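Chitinase A (PDB 5YLG) probably hydrolyses O-glycosidic bonds of chitin through a family 18 glycosidase domain, the part described here being its LysM domain, which probably binds chitin. Local coordinates at residues 2-7 / 42-48. Sequence-based numbering, arbitrary orientation.
Sequences CTTYTI and GQVVCVS
Tyr5 and Val45 form the central hydrogen-bonded pair of a two-stranded antiparallel sheet in which strand 4-6, near the start of the chain, meets strand 44-46, near its end. With helices 13-20 and 24-29 between the strands in sequence, this is the βααβ fold of a LysM domain. Tyr5 N donates to Val45 O (3.0 Å), and Val45 N returns a straighter bond to Tyr5 O at 174°. Beyond the strands the ladder continues with Val47 N to Thr3 O at one end and, at the other, Ile7 N to Gln43 O and Gly42 N to Ile7 O. Weaker CA-H...O contacts run between these bonds, among them Thr4 CA to Val45 O.

The two faces of the sheet differ. On the inner one Val45 CG2 lies 4.0 Å from Tyr5 CD2, at the edge of the ring and near its plane, while Val47 CG1 reaches Tyr5 CB at 3.8 Å. With CG anti to the backbone N (chi1 174°), the tyrosine ring leans away from strand 44-46, and its hydroxyl hydrogen-bonds to Asp11. Ile7 crosses Val45 at about a right angle, CD1 facing CG1; Tyr5, Ile7 and Val47 all rest on Ile16 of helix 13-20. The other face carries Thr4, Thr6, Val44 and Cys46, with Val44 CG1 3.9 Å from Thr4 CB.

At the chain ends, the Cys2-Cys46 disulfide links SG to SG at 2.1 Å with a chi3 of -90°, and Thr3 OG1 and Ser48 OG share a 2.7 Å hydrogen bond. Covalent and hydrogen-bonded links thus fasten both termini together, which should limit fraying at this end of a very short sheet; on its inner side Ile7 and Val45 are buried, and Tyr5 and Val47 border them against helix 13-20.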
loop_
_atom_site.group_PDB
_atom_site.type_symbol
_atom_site.label_atom_id
_atom_site.label_comp_id
_atom_site.label_asym_id
_atom_site.label_seq_id
_atom_site.Cartn_x
_atom_site.Cartn_y
_atom_site.Cartn_z
ATOM N N CYS A 2 -2.598 2.384 -12.869
ATOM C CA CYS A 2 -2.611 2.030 -11.429
ATOM C C CYS A 2 -3.847 2.662 -10.767
ATOM O O CYS A 2 -4.033 3.857 -10.891
ATOM C CB CYS A 2 -1.274 2.427 -10.787
ATOM S SG CYS A 2 -1.149 3.345 -9.185
ATOM N N THR A 3 -4.664 1.839 -10.130
ATOM C CA THR A 3 -5.618 2.378 -9.146
ATOM C C THR A 3 -4.901 2.926 -7.912
ATOM O O THR A 3 -4.183 2.199 -7.191
ATOM C CB THR A 3 -6.530 1.310 -8.661
ATOM O OG1 THR A 3 -7.098 0.616 -9.834
ATOM C CG2 THR A 3 -7.648 1.813 -7.726
ATOM N N THR A 4 -5.122 4.176 -7.633
ATOM C CA THR A 4 -4.530 4.842 -6.483
ATOM C C THR A 4 -5.349 4.812 -5.204
ATOM O O THR A 4 -6.566 4.678 -5.182
ATOM C CB THR A 4 -4.156 6.279 -6.788
ATOM O OG1 THR A 4 -5.363 7.008 -7.185
ATOM C CG2 THR A 4 -3.172 6.368 -7.885
ATOM N N TYR A 5 -4.631 4.869 -4.069
ATOM C CA TYR A 5 -5.171 4.887 -2.702
ATOM C C TYR A 5 -4.331 5.798 -1.893
ATOM O O TYR A 5 -3.089 5.764 -2.006
ATOM C CB TYR A 5 -5.222 3.487 -2.033
ATOM C CG TYR A 5 -5.628 3.458 -0.632
ATOM C CD1 TYR A 5 -6.961 3.647 -0.243
ATOM C CD2 TYR A 5 -4.681 3.288 0.410
ATOM C CE1 TYR A 5 -7.331 3.762 1.055
ATOM C CE2 TYR A 5 -5.047 3.364 1.746
ATOM C CZ TYR A 5 -6.416 3.621 2.044
ATOM O OH TYR A 5 -6.823 3.705 3.360
ATOM N N THR A 6 -4.916 6.603 -1.024
ATOM C CA THR A 6 -4.162 7.534 -0.162
ATOM C C THR A 6 -4.083 7.033 1.277
ATOM O O THR A 6 -5.080 6.686 1.917
ATOM C CB THR A 6 -4.710 8.950 -0.218
ATOM O OG1 THR A 6 -4.835 9.321 -1.586
ATOM C CG2 THR A 6 -3.866 9.931 0.467
ATOM N N ILE A 7 -2.874 6.887 1.785
ATOM C CA ILE A 7 -2.604 6.376 3.146
ATOM C C ILE A 7 -3.292 7.281 4.180
ATOM O O ILE A 7 -3.060 8.508 4.229
ATOM C CB ILE A 7 -1.107 6.325 3.417
ATOM C CG1 ILE A 7 -0.412 5.316 2.526
ATOM C CG2 ILE A 7 -0.866 5.982 4.925
ATOM C CD1 ILE A 7 -0.961 3.913 2.520
ATOM N N GLY A 42 -1.180 10.613 3.798
ATOM C CA GLY A 42 -1.177 11.340 2.515
ATOM C C GLY A 42 -0.376 10.718 1.433
ATOM O O GLY A 42 -0.457 11.111 0.293
ATOM N N GLN A 43 0.473 9.757 1.741
ATOM C CA GLN A 43 1.218 9.104 0.714
ATOM C C GLN A 43 0.287 8.362 -0.257
ATOM O O GLN A 43 -0.742 7.797 0.202
ATOM C CB GLN A 43 2.205 8.066 1.405
ATOM C CG GLN A 43 3.115 7.324 0.495
ATOM C CD GLN A 43 4.141 6.534 1.271
ATOM O OE1 GLN A 43 4.387 6.773 2.487
ATOM N NE2 GLN A 43 4.791 5.604 0.585
ATOM N N VAL A 44 0.598 8.270 -1.521
ATOM C CA VAL A 44 -0.228 7.653 -2.487
ATOM C C VAL A 44 0.421 6.334 -2.941
ATOM O O VAL A 44 1.616 6.295 -3.268
ATOM C CB VAL A 44 -0.414 8.535 -3.715
ATOM C CG1 VAL A 44 -1.149 7.852 -4.801
ATOM C CG2 VAL A 44 -1.132 9.811 -3.229
ATOM N N VAL A 45 -0.370 5.264 -2.915
ATOM C CA VAL A 45 0.100 3.929 -3.348
ATOM C C VAL A 45 -0.752 3.371 -4.423
ATOM O O VAL A 45 -1.893 3.795 -4.620
ATOM C CB VAL A 45 0.163 2.995 -2.108
ATOM C CG1 VAL A 45 1.061 3.546 -1.073
ATOM C CG2 VAL A 45 -1.229 2.714 -1.551
ATOM N N CYS A 46 -0.258 2.408 -5.150
ATOM C CA CYS A 46 -1.002 1.638 -6.110
ATOM C C CYS A 46 -1.566 0.402 -5.560
ATOM O O CYS A 46 -0.854 -0.390 -4.915
ATOM C CB CYS A 46 -0.064 1.267 -7.232
ATOM S SG CYS A 46 0.535 2.660 -8.229
ATOM N N VAL A 47 -2.861 0.180 -5.822
ATOM C CA VAL A 47 -3.520 -0.995 -5.348
ATOM C C VAL A 47 -4.019 -1.951 -6.522
ATOM O O VAL A 47 -4.711 -2.883 -6.241
ATOM C CB VAL A 47 -4.617 -0.693 -4.317
ATOM C CG1 VAL A 47 -4.137 -0.002 -3.094
ATOM C CG2 VAL A 47 -5.728 0.203 -4.907
ATOM N N SER A 48 -3.557 -1.695 -7.716
ATOM C CA SER A 48 -3.730 -2.649 -8.838
ATOM C C SER A 48 -2.693 -2.256 -9.822
ATOM O O SER A 48 -1.832 -1.408 -9.569
ATOM C CB SER A 48 -5.171 -2.505 -9.470
ATOM O OG SER A 48 -5.254 -1.327 -10.260
#